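Local coordinates for uncharacterized protein (Alicyclobacillus acidocaldarius subsp. acidocaldarius, PDB 3RQB) that is of unknown function but, as a double hot-dog protein, probably hydrolyses acyl-CoA thioesters to free fatty acids and coenzyme A, at residues P127-P132 and T167-M172; F211-L216 and L257-T262; L231-A236 and E249-D254. All coordinates share one frame; numbering follows the deposited sequence.

Contact 1. Residues P127-P132 and T167-M172; sequences PDVPPP and TTYQWM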
loop_
_atom_site.group_PDB
_atom_site.type_symbol
_atom_site.label_atom_id
_atom_site.label_comp_id
_atom_site.label_asym_id
_atom_site.label_seq_id
_atom_site.Cartn_x
_atom_site.Cartn_y
_atom_site.Cartn_z
ATOM N N PRO B 127 -13.347 -12.941 -11.614
ATOM C CA PRO B 127 -13.243 -13.547 -12.943
ATOM C C PRO B 127 -13.952 -14.886 -12.988
ATOM O O PRO B 127 -14.128 -15.531 -11.949
ATOM C CB PRO B 127 -11.730 -13.742 -13.131
ATOM C CG PRO B 127 -11.116 -13.482 -11.805
ATOM C CD PRO B 127 -12.031 -12.553 -11.089
ATOM N N ASP B 128 -14.380 -15.288 -14.178
ATOM C CA ASP B 128 -14.980 -16.596 -14.331
ATOM C C ASP B 128 -13.873 -17.602 -14.578
ATOM O O ASP B 128 -13.087 -17.446 -15.511
ATOM C CB ASP B 128 -15.976 -16.622 -15.483
ATOM C CG ASP B 128 -16.756 -17.920 -15.531
ATOM O OD1 ASP B 128 -17.272 -18.343 -14.470
ATOM O OD2 ASP B 128 -16.835 -18.531 -16.618
ATOM N N VAL B 129 -13.816 -18.635 -13.742
ATOM C CA VAL B 129 -12.719 -19.602 -13.785
ATOM C C VAL B 129 -13.184 -21.029 -13.500
ATOM O O VAL B 129 -14.220 -21.236 -12.861
ATOM C CB VAL B 129 -11.633 -19.256 -12.746
ATOM C CG1 VAL B 129 -11.216 -17.803 -12.878
ATOM C CG2 VAL B 129 -12.140 -19.537 -11.334
ATOM N N PRO B 130 -12.418 -22.020 -13.978
ATOM C CA PRO B 130 -12.718 -23.414 -13.635
ATOM C C PRO B 130 -12.437 -23.685 -12.159
ATOM O O PRO B 130 -11.740 -22.899 -11.521
ATOM C CB PRO B 130 -11.762 -24.215 -14.535
ATOM C CG PRO B 130 -10.649 -23.266 -14.834
ATOM C CD PRO B 130 -11.276 -21.906 -14.901
ATOM N N PRO B 131 -12.990 -24.779 -11.618
ATOM C CA PRO B 131 -12.751 -25.162 -10.224
ATOM C C PRO B 131 -11.356 -25.757 -10.050
ATOM O O PRO B 131 -10.754 -26.208 -11.031
ATOM C CB PRO B 131 -13.810 -26.244 -9.966
ATOM C CG PRO B 131 -14.723 -26.226 -11.174
ATOM C CD PRO B 131 -13.907 -25.709 -12.298
ATOM N N PRO B 132 -10.852 -25.776 -8.806
ATOM C CA PRO B 132 -9.547 -26.369 -8.483
ATOM C C PRO B 132 -9.501 -27.795 -8.998
ATOM O O PRO B 132 -8.433 -28.339 -9.266
ATOM C CB PRO B 132 -9.537 -26.376 -6.952
ATOM C CG PRO B 132 -10.448 -25.266 -6.572
ATOM C CD PRO B 132 -11.529 -25.241 -7.613
ATOM N N THR B 167 -1.372 -10.244 -16.351
ATOM C CA THR B 167 -2.390 -10.690 -15.397
ATOM C C THR B 167 -2.353 -12.193 -15.100
ATOM O O THR B 167 -2.394 -13.019 -16.009
ATOM C CB THR B 167 -3.816 -10.298 -15.873
ATOM O OG1 THR B 167 -3.974 -8.868 -15.831
ATOM C CG2 THR B 167 -4.871 -10.960 -15.003
ATOM N N THR B 168 -2.295 -12.533 -13.817
ATOM C CA THR B 168 -2.270 -13.928 -13.380
ATOM C C THR B 168 -3.517 -14.311 -12.587
ATOM O O THR B 168 -4.000 -13.532 -11.757
ATOM C CB THR B 168 -1.041 -14.216 -12.484
ATOM O OG1 THR B 168 0.146 -14.210 -13.283
ATOM C CG2 THR B 168 -1.166 -15.574 -11.794
ATOM N N TYR B 169 -4.042 -15.505 -12.861
ATOM C CA TYR B 169 -5.045 -16.139 -11.998
ATOM C C TYR B 169 -4.471 -17.441 -11.451
ATOM O O TYR B 169 -3.853 -18.204 -12.192
ATOM C CB TYR B 169 -6.326 -16.486 -12.759
ATOM C CG TYR B 169 -7.044 -15.335 -13.440
ATOM C CD1 TYR B 169 -6.787 -14.011 -13.101
ATOM C CD2 TYR B 169 -7.996 -15.588 -14.427
ATOM C CE1 TYR B 169 -7.463 -12.966 -13.743
ATOM C CE2 TYR B 169 -8.671 -14.562 -15.067
ATOM C CZ TYR B 169 -8.406 -13.252 -14.730
ATOM O OH TYR B 169 -9.089 -12.237 -15.381
ATOM N N GLN B 170 -4.667 -17.702 -10.163
ATOM C CA GLN B 170 -4.276 -18.993 -9.616
ATOM C C GLN B 170 -5.115 -19.451 -8.429
ATOM O O GLN B 170 -5.582 -18.647 -7.616
ATOM C CB GLN B 170 -2.799 -18.980 -9.227
ATOM C CG GLN B 170 -2.476 -18.112 -8.023
ATOM C CD GLN B 170 -0.998 -17.737 -7.965
ATOM O OE1 GLN B 170 -0.329 -17.644 -9.002
ATOM N NE2 GLN B 170 -0.484 -17.518 -6.750
ATOM N N TRP B 171 -5.301 -20.760 -8.341
ATOM C CA TRP B 171 -5.807 -21.356 -7.126
ATOM C C TRP B 171 -4.597 -21.610 -6.261
ATOM O O TRP B 171 -3.562 -22.082 -6.741
ATOM C CB TRP B 171 -6.520 -22.672 -7.414
ATOM C CG TRP B 171 -7.801 -22.506 -8.165
ATOM C CD1 TRP B 171 -8.057 -22.887 -9.453
ATOM C CD2 TRP B 171 -9.007 -21.909 -7.674
ATOM N NE1 TRP B 171 -9.347 -22.567 -9.793
ATOM C CE2 TRP B 171 -9.955 -21.967 -8.721
ATOM C CE3 TRP B 171 -9.379 -21.330 -6.450
ATOM C CZ2 TRP B 171 -11.255 -21.466 -8.582
ATOM C CZ3 TRP B 171 -10.671 -20.834 -6.312
ATOM C CH2 TRP B 171 -11.591 -20.905 -7.375
HETATM N N MSE B 172 -4.720 -21.280 -4.985
HETATM C CA MSE B 172 -3.614 -21.451 -4.063
HETATM C C MSE B 172 -4.117 -21.707 -2.648
HETATM O O MSE B 172 -5.162 -21.189 -2.228
HETATM C CB MSE B 172 -2.740 -20.199 -4.072
HETATM C CG MSE B 172 -3.466 -18.996 -3.507
HETATM SE SE MSE B 172 -2.829 -17.290 -4.160
HETATM C CE MSE B 172 -4.223 -16.165 -3.401
#
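Pro132 lays its pyrrolidine ring over one face of the Trp171 indole, with CG above the five-membered ring at 4.0 Å from its centroid, the geometry of a CH-pi contact. The neighbouring CD of Pro132 settles above the ring fusion, 3.8 Å from Trp171 CE2. Within the indole plane a second partner arrives: Trp171 NE1 donates to Pro130 O at 3.0 Å. The oxygen lies only 9° out of the ring plane, but the N-H...O angle of 139° shows a bent bond. One carbonyl at the edge and one proline over the face together fix the indole against 127-132. Val129 adds CG2, which meets Trp171 CZ2 at 3.5 Å, and its other methyl, CG1, reaches Tyr169 CD2 at 4.2 Å, so that its two branches are shared between the aromatics. Two residues apart on the strand, Tyr169 and Trp171 project to the same side, and CG anti to the carbonyl carbon in both swings each ring beside its backbone N. At the other end Pro127 CG sits over the Tyr169 ring, offset toward its rim, while CB packs 3.7 Å from CE2. A leucine in place of Trp171 would probably leave Pro130 O without its indole donor and strip Pro132 of the flat surface it rests on. Residues 127-132 belong to the irregular connection between strands 121-122 and 150-156; they run alongside strand 168-174, at about 32° to it, in the outer part of the C-terminal hot-dog unit, where that strand lies between strands 150-156 and 230-240, and Arg153, Ile155, Leu231 and Val233 flank the two aromatics.

Contact 2. Residues F211-L216 and L257-T262; sequences FTVYFL and LLATTT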
loop_
_atom_site.group_PDB
_atom_site.type_symbol
_atom_site.label_atom_id
_atom_site.label_comp_id
_atom_site.label_asym_id
_atom_site.label_seq_id
_atom_site.Cartn_x
_atom_site.Cartn_y
_atom_site.Cartn_z
ATOM N N PHE B 211 5.616 -3.930 0.457
ATOM C CA PHE B 211 4.474 -4.790 0.258
ATOM C C PHE B 211 3.359 -4.297 1.180
ATOM O O PHE B 211 3.581 -4.128 2.380
ATOM C CB PHE B 211 4.930 -6.209 0.594
ATOM C CG PHE B 211 3.832 -7.237 0.634
ATOM C CD1 PHE B 211 3.339 -7.804 -0.534
ATOM C CD2 PHE B 211 3.334 -7.685 1.851
ATOM C CE1 PHE B 211 2.341 -8.774 -0.490
ATOM C CE2 PHE B 211 2.340 -8.651 1.901
ATOM C CZ PHE B 211 1.844 -9.199 0.729
ATOM N N THR B 212 2.173 -4.045 0.624
ATOM C CA THR B 212 1.025 -3.637 1.439
ATOM C C THR B 212 -0.138 -4.611 1.265
ATOM O O THR B 212 -0.334 -5.164 0.183
ATOM C CB THR B 212 0.540 -2.192 1.128
ATOM O OG1 THR B 212 1.513 -1.244 1.579
ATOM C CG2 THR B 212 -0.752 -1.898 1.848
ATOM N N VAL B 213 -0.881 -4.844 2.347
ATOM C CA VAL B 213 -2.090 -5.672 2.288
ATOM C C VAL B 213 -3.243 -5.159 3.167
ATOM O O VAL B 213 -3.079 -4.871 4.358
ATOM C CB VAL B 213 -1.804 -7.138 2.658
ATOM C CG1 VAL B 213 -1.274 -7.224 4.075
ATOM C CG2 VAL B 213 -3.068 -7.975 2.519
ATOM N N TYR B 214 -4.422 -5.076 2.573
ATOM C CA TYR B 214 -5.606 -4.672 3.307
ATOM C C TYR B 214 -6.481 -5.906 3.473
ATOM O O TYR B 214 -6.737 -6.612 2.486
ATOM C CB TYR B 214 -6.366 -3.618 2.501
ATOM C CG TYR B 214 -5.607 -2.331 2.265
ATOM C CD1 TYR B 214 -4.444 -2.040 2.973
ATOM C CD2 TYR B 214 -6.071 -1.397 1.352
ATOM C CE1 TYR B 214 -3.765 -0.854 2.772
ATOM C CE2 TYR B 214 -5.398 -0.209 1.140
ATOM C CZ TYR B 214 -4.248 0.060 1.851
ATOM O OH TYR B 214 -3.588 1.248 1.638
ATOM N N PHE B 215 -6.938 -6.198 4.690
ATOM C CA PHE B 215 -7.866 -7.317 4.821
ATOM C C PHE B 215 -9.290 -6.789 4.782
ATOM O O PHE B 215 -9.792 -6.312 5.792
ATOM C CB PHE B 215 -7.692 -8.001 6.178
ATOM C CG PHE B 215 -6.288 -8.415 6.483
ATOM C CD1 PHE B 215 -5.853 -9.696 6.190
ATOM C CD2 PHE B 215 -5.408 -7.533 7.088
ATOM C CE1 PHE B 215 -4.557 -10.092 6.474
ATOM C CE2 PHE B 215 -4.112 -7.918 7.377
ATOM C CZ PHE B 215 -3.685 -9.201 7.068
ATOM N N LEU B 216 -9.985 -7.003 3.669
ATOM C CA LEU B 216 -11.311 -6.418 3.476
ATOM C C LEU B 216 -12.394 -7.236 4.167
ATOM O O LEU B 216 -13.376 -6.694 4.691
ATOM C CB LEU B 216 -11.605 -6.221 1.983
ATOM C CG LEU B 216 -10.614 -5.244 1.345
ATOM C CD1 LEU B 216 -10.409 -5.529 -0.137
ATOM C CD2 LEU B 216 -11.051 -3.801 1.589
ATOM N N LEU B 257 -14.585 -11.265 -1.390
ATOM C CA LEU B 257 -13.286 -10.648 -1.581
ATOM C C LEU B 257 -12.569 -10.568 -0.241
ATOM O O LEU B 257 -12.992 -9.856 0.672
ATOM C CB LEU B 257 -13.450 -9.245 -2.157
ATOM C CG LEU B 257 -12.147 -8.457 -2.287
ATOM C CD1 LEU B 257 -11.229 -9.124 -3.295
ATOM C CD2 LEU B 257 -12.425 -7.021 -2.690
ATOM N N LEU B 258 -11.471 -11.302 -0.139
ATOM C CA LEU B 258 -10.757 -11.483 1.121
ATOM C C LEU B 258 -9.750 -10.366 1.423
ATOM O O LEU B 258 -9.822 -9.729 2.474
ATOM C CB LEU B 258 -10.121 -12.868 1.178
ATOM C CG LEU B 258 -11.101 -13.994 0.821
ATOM C CD1 LEU B 258 -10.400 -15.332 0.728
ATOM C CD2 LEU B 258 -12.233 -14.072 1.818
ATOM N N ALA B 259 -8.761 -10.188 0.550
ATOM C CA ALA B 259 -7.797 -9.103 0.720
ATOM C C ALA B 259 -7.337 -8.507 -0.595
ATOM O O ALA B 259 -7.542 -9.077 -1.663
ATOM C CB ALA B 259 -6.605 -9.572 1.519
ATOM N N THR B 260 -6.710 -7.345 -0.498
ATOM C CA THR B 260 -6.130 -6.684 -1.645
ATOM C C THR B 260 -4.685 -6.347 -1.289
ATOM O O THR B 260 -4.382 -6.053 -0.127
ATOM C CB THR B 260 -6.925 -5.413 -2.025
ATOM O OG1 THR B 260 -6.355 -4.814 -3.197
ATOM C CG2 THR B 260 -6.906 -4.406 -0.890
ATOM N N THR B 261 -3.792 -6.420 -2.273
ATOM C CA THR B 261 -2.387 -6.123 -2.029
ATOM C C THR B 261 -1.736 -5.355 -3.135
ATOM O O THR B 261 -2.116 -5.459 -4.297
ATOM C CB THR B 261 -1.538 -7.385 -1.899
ATOM O OG1 THR B 261 -1.595 -8.125 -3.121
ATOM C CG2 THR B 261 -2.049 -8.230 -0.781
ATOM N N THR B 262 -0.708 -4.619 -2.743
ATOM C CA THR B 262 0.189 -3.977 -3.677
ATOM C C THR B 262 1.630 -4.302 -3.319
ATOM O O THR B 262 1.968 -4.618 -2.167
ATOM C CB THR B 262 0.000 -2.459 -3.691
ATOM O OG1 THR B 262 0.418 -1.912 -2.434
ATOM C CG2 THR B 262 -1.460 -2.121 -3.923
#
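Two neighbouring antiparallel strands of the C-terminal hot-dog domain meet here, segments 211-215 and 257-262, whose axes approach to 4.7 Å with their directions 165° apart. Thr212 with Thr262 and Tyr214 with Thr260 are hydrogen-bonded pairs, and Val213 with Thr261 is the non-hydrogen-bonded pair between them. Within the Tyr214 pair, Tyr214 N gives to Thr260 O at 2.9 Å, and Thr260 N returns to Tyr214 O at 3.1 Å. Beyond it the regular pairing is interrupted: Leu258 and Ala259 both face Val250 on the other neighbouring strand, a classic beta bulge, and Leu216 N reaches Leu258 O through a less straight bond (132° at the hydrogen). The face carrying Thr212, Tyr214, Thr260 and Thr262 adjoins the second subunit. Tyr214 OH hydrogen-bonds Thr262 OG1 of that subunit and Thr262 OG1 bonds its Tyr214 OH, a reciprocal pair across the dimer interface, while Thr212 OG1 pairs with Thr66 of its own chain. Tyr214 and Thr260 point the same way side by side, and CG2 of Thr260 touches CB of Tyr214 at 3.5 Å. Thr260 OG1 lies anti to the backbone N (chi1 -178°) and makes a weak hydrogen bond to Gly248 O, an orientation that leaves the methyl to face Tyr214 and Leu216. On the other face, Val213 CG2 meets Thr261 CG2 at 3.5 Å and Ala259 CB at 4.0 Å, a small apolar patch. Where the strands part, Leu216 CD1 lies 3.6 Å from Leu257 CD2 and 3.8 Å from Thr260 CG2.

Contact 3. Residues L231-A236 and E249-D254; sequences LGVARA and EVWSQD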
loop_
_atom_site.group_PDB
_atom_site.type_symbol
_atom_site.label_atom_id
_atom_site.label_comp_id
_atom_site.label_asym_id
_atom_site.label_seq_id
_atom_site.Cartn_x
_atom_site.Cartn_y
_atom_site.Cartn_z
ATOM N N LEU B 231 -8.554 -18.039 -4.705
ATOM C CA LEU B 231 -8.211 -17.530 -6.015
ATOM C C LEU B 231 -7.552 -16.176 -5.910
ATOM O O LEU B 231 -8.188 -15.197 -5.525
ATOM C CB LEU B 231 -9.453 -17.398 -6.878
ATOM C CG LEU B 231 -9.034 -17.025 -8.294
ATOM C CD1 LEU B 231 -8.397 -18.240 -8.945
ATOM C CD2 LEU B 231 -10.204 -16.501 -9.116
ATOM N N GLY B 232 -6.270 -16.118 -6.234
ATOM C CA GLY B 232 -5.590 -14.840 -6.336
ATOM C C GLY B 232 -5.629 -14.278 -7.748
ATOM O O GLY B 232 -5.675 -15.019 -8.731
ATOM N N VAL B 233 -5.599 -12.956 -7.844
ATOM C CA VAL B 233 -5.464 -12.273 -9.119
ATOM C C VAL B 233 -4.413 -11.190 -8.970
ATOM O O VAL B 233 -4.615 -10.215 -8.248
ATOM C CB VAL B 233 -6.774 -11.582 -9.533
ATOM C CG1 VAL B 233 -6.588 -10.857 -10.875
ATOM C CG2 VAL B 233 -7.924 -12.587 -9.583
ATOM N N ALA B 234 -3.309 -11.329 -9.685
ATOM C CA ALA B 234 -2.271 -10.321 -9.623
ATOM C C ALA B 234 -2.127 -9.698 -10.990
ATOM O O ALA B 234 -2.048 -10.399 -12.000
ATOM C CB ALA B 234 -0.960 -10.933 -9.172
ATOM N N ARG B 235 -2.107 -8.375 -11.016
ATOM C CA ARG B 235 -1.922 -7.645 -12.259
ATOM C C ARG B 235 -0.788 -6.654 -12.057
ATOM O O ARG B 235 -0.301 -6.453 -10.938
ATOM C CB ARG B 235 -3.216 -6.950 -12.722
ATOM C CG ARG B 235 -3.559 -5.647 -12.007
ATOM C CD ARG B 235 -4.899 -5.054 -12.479
ATOM N NE ARG B 235 -5.276 -3.850 -11.727
ATOM C CZ ARG B 235 -5.068 -2.594 -12.132
ATOM N NH1 ARG B 235 -4.482 -2.352 -13.304
ATOM N NH2 ARG B 235 -5.450 -1.572 -11.364
ATOM N N ALA B 236 -0.323 -6.086 -13.155
ATOM C CA ALA B 236 0.738 -5.104 -13.088
ATOM C C ALA B 236 0.222 -3.812 -13.670
ATOM O O ALA B 236 -0.791 -3.787 -14.366
ATOM C CB ALA B 236 1.955 -5.580 -13.862
ATOM N N GLU B 249 -5.640 -9.254 -5.810
ATOM C CA GLU B 249 -6.805 -9.535 -4.976
ATOM C C GLU B 249 -6.888 -11.015 -4.651
ATOM O O GLU B 249 -6.421 -11.852 -5.421
ATOM C CB GLU B 249 -8.070 -9.148 -5.713
ATOM C CG GLU B 249 -7.962 -7.814 -6.385
ATOM C CD GLU B 249 -8.768 -7.750 -7.660
ATOM O OE1 GLU B 249 -9.515 -8.717 -7.950
ATOM O OE2 GLU B 249 -8.640 -6.729 -8.373
ATOM N N VAL B 250 -7.493 -11.338 -3.511
ATOM C CA VAL B 250 -7.683 -12.732 -3.128
ATOM C C VAL B 250 -9.129 -13.011 -2.796
ATOM O O VAL B 250 -9.710 -12.368 -1.923
ATOM C CB VAL B 250 -6.831 -13.122 -1.918
ATOM C CG1 VAL B 250 -6.939 -14.626 -1.680
ATOM C CG2 VAL B 250 -5.384 -12.735 -2.151
ATOM N N TRP B 251 -9.706 -13.986 -3.486
ATOM C CA TRP B 251 -11.124 -14.271 -3.328
ATOM C C TRP B 251 -11.371 -15.639 -2.719
ATOM O O TRP B 251 -10.559 -16.568 -2.866
ATOM C CB TRP B 251 -11.831 -14.235 -4.680
ATOM C CG TRP B 251 -11.615 -13.002 -5.504
ATOM C CD1 TRP B 251 -10.518 -12.698 -6.256
ATOM C CD2 TRP B 251 -12.549 -11.930 -5.704
ATOM N NE1 TRP B 251 -10.703 -11.496 -6.896
ATOM C CE2 TRP B 251 -11.941 -11.006 -6.573
ATOM C CE3 TRP B 251 -13.834 -11.660 -5.219
ATOM C CZ2 TRP B 251 -12.577 -9.827 -6.967
ATOM C CZ3 TRP B 251 -14.458 -10.491 -5.607
ATOM C CH2 TRP B 251 -13.831 -9.590 -6.473
ATOM N N SER B 252 -12.507 -15.749 -2.035
ATOM C CA SER B 252 -13.017 -17.034 -1.570
ATOM C C SER B 252 -13.689 -17.735 -2.729
ATOM O O SER B 252 -14.118 -17.086 -3.678
ATOM C CB SER B 252 -14.040 -16.853 -0.458
ATOM O OG SER B 252 -15.291 -16.481 -1.007
ATOM N N GLN B 253 -13.781 -19.057 -2.653
ATOM C CA GLN B 253 -14.465 -19.827 -3.685
ATOM C C GLN B 253 -15.936 -19.396 -3.845
ATOM O O GLN B 253 -16.552 -19.636 -4.887
ATOM C CB GLN B 253 -14.335 -21.335 -3.415
ATOM C CG GLN B 253 -12.889 -21.841 -3.411
ATOM C CD GLN B 253 -12.780 -23.343 -3.610
ATOM O OE1 GLN B 253 -13.487 -23.916 -4.440
ATOM N NE2 GLN B 253 -11.886 -23.988 -2.854
ATOM N N ASP B 254 -16.485 -18.740 -2.826
ATOM C CA ASP B 254 -17.870 -18.273 -2.879
ATOM C C ASP B 254 -18.008 -16.964 -3.632
ATOM O O ASP B 254 -19.108 -16.576 -4.018
ATOM C CB ASP B 254 -18.436 -18.108 -1.475
ATOM C CG ASP B 254 -18.508 -19.414 -0.734
ATOM O OD1 ASP B 254 -18.694 -20.456 -1.403
ATOM O OD2 ASP B 254 -18.365 -19.403 0.507
#
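Leu231 and Trp251 form an antiparallel hydrogen-bonded pair: Trp251 N donates to Leu231 O at 2.8 Å, and Leu231 N to Trp251 O at 3.1 Å. Leu231 O also stands at the edge of the indole, close to its plane, 3.5 Å from Trp251 CD1, so the same carbonyl meets both the backbone and the ring of Trp251. Two residues along, Val233 N gives to Glu249 O at 2.8 Å. Gly232 occupies the non-hydrogen-bonded position opposite Val250, and its CA-H points to Glu249 O, the CA lying 3.2 Å from that oxygen. These rungs belong to the beta hairpin of strands 230-240 and 243-251 in the C-terminal hot-dog domain, where the short segments run at 163° to each other. Val233, Glu249 and Trp251 share one face of it. Val233 CG2, anti to the carbonyl carbon because CG1 takes the position opposite N (chi1 179°), comes up beside the pyrrole part of the indole, 4.0 Å from Trp251 NE1. That nitrogen makes a weak, bent bond to Glu249 OE1, at 3.2 Å and 133°, which may help to orient the carboxylate. Farther out, Leu257 touches both Glu249 and Trp251 from the next strand, while Tyr169 and Trp171 of strand 168-174 reach Val233 and Leu231 on the other flank. Arg235 NE lies 5.6 Å from Glu249 OE2, too far for a direct pair, and a long, weak ion pair links Arg235 NH2 to Glu249 OE2 of the second subunit.

All three contacts belong to the C-terminal hot-dog domain and follow its antiparallel strand order 206-215, 257-267, 243-251, 230-240, 168-174. Contact 1 closes before the other two open, whereas contact 3 falls within the chain between the segments of contact 2. Centres of contacts 1 and 3 are about 8 Å apart, joined by probable backbone bonds from Thr168 N to Ala234 O and from Gly232 N to Gln170 O. Contacts 2 and 3, about 10 Å between centres, meet through Val250 with Leu258 and Ala259, and both touch the second subunit. Contact 1, about 17 Å from contact 2 between centres, touches no other chain. The contacts thus step along neighbouring strands from surface loop to dimer interface.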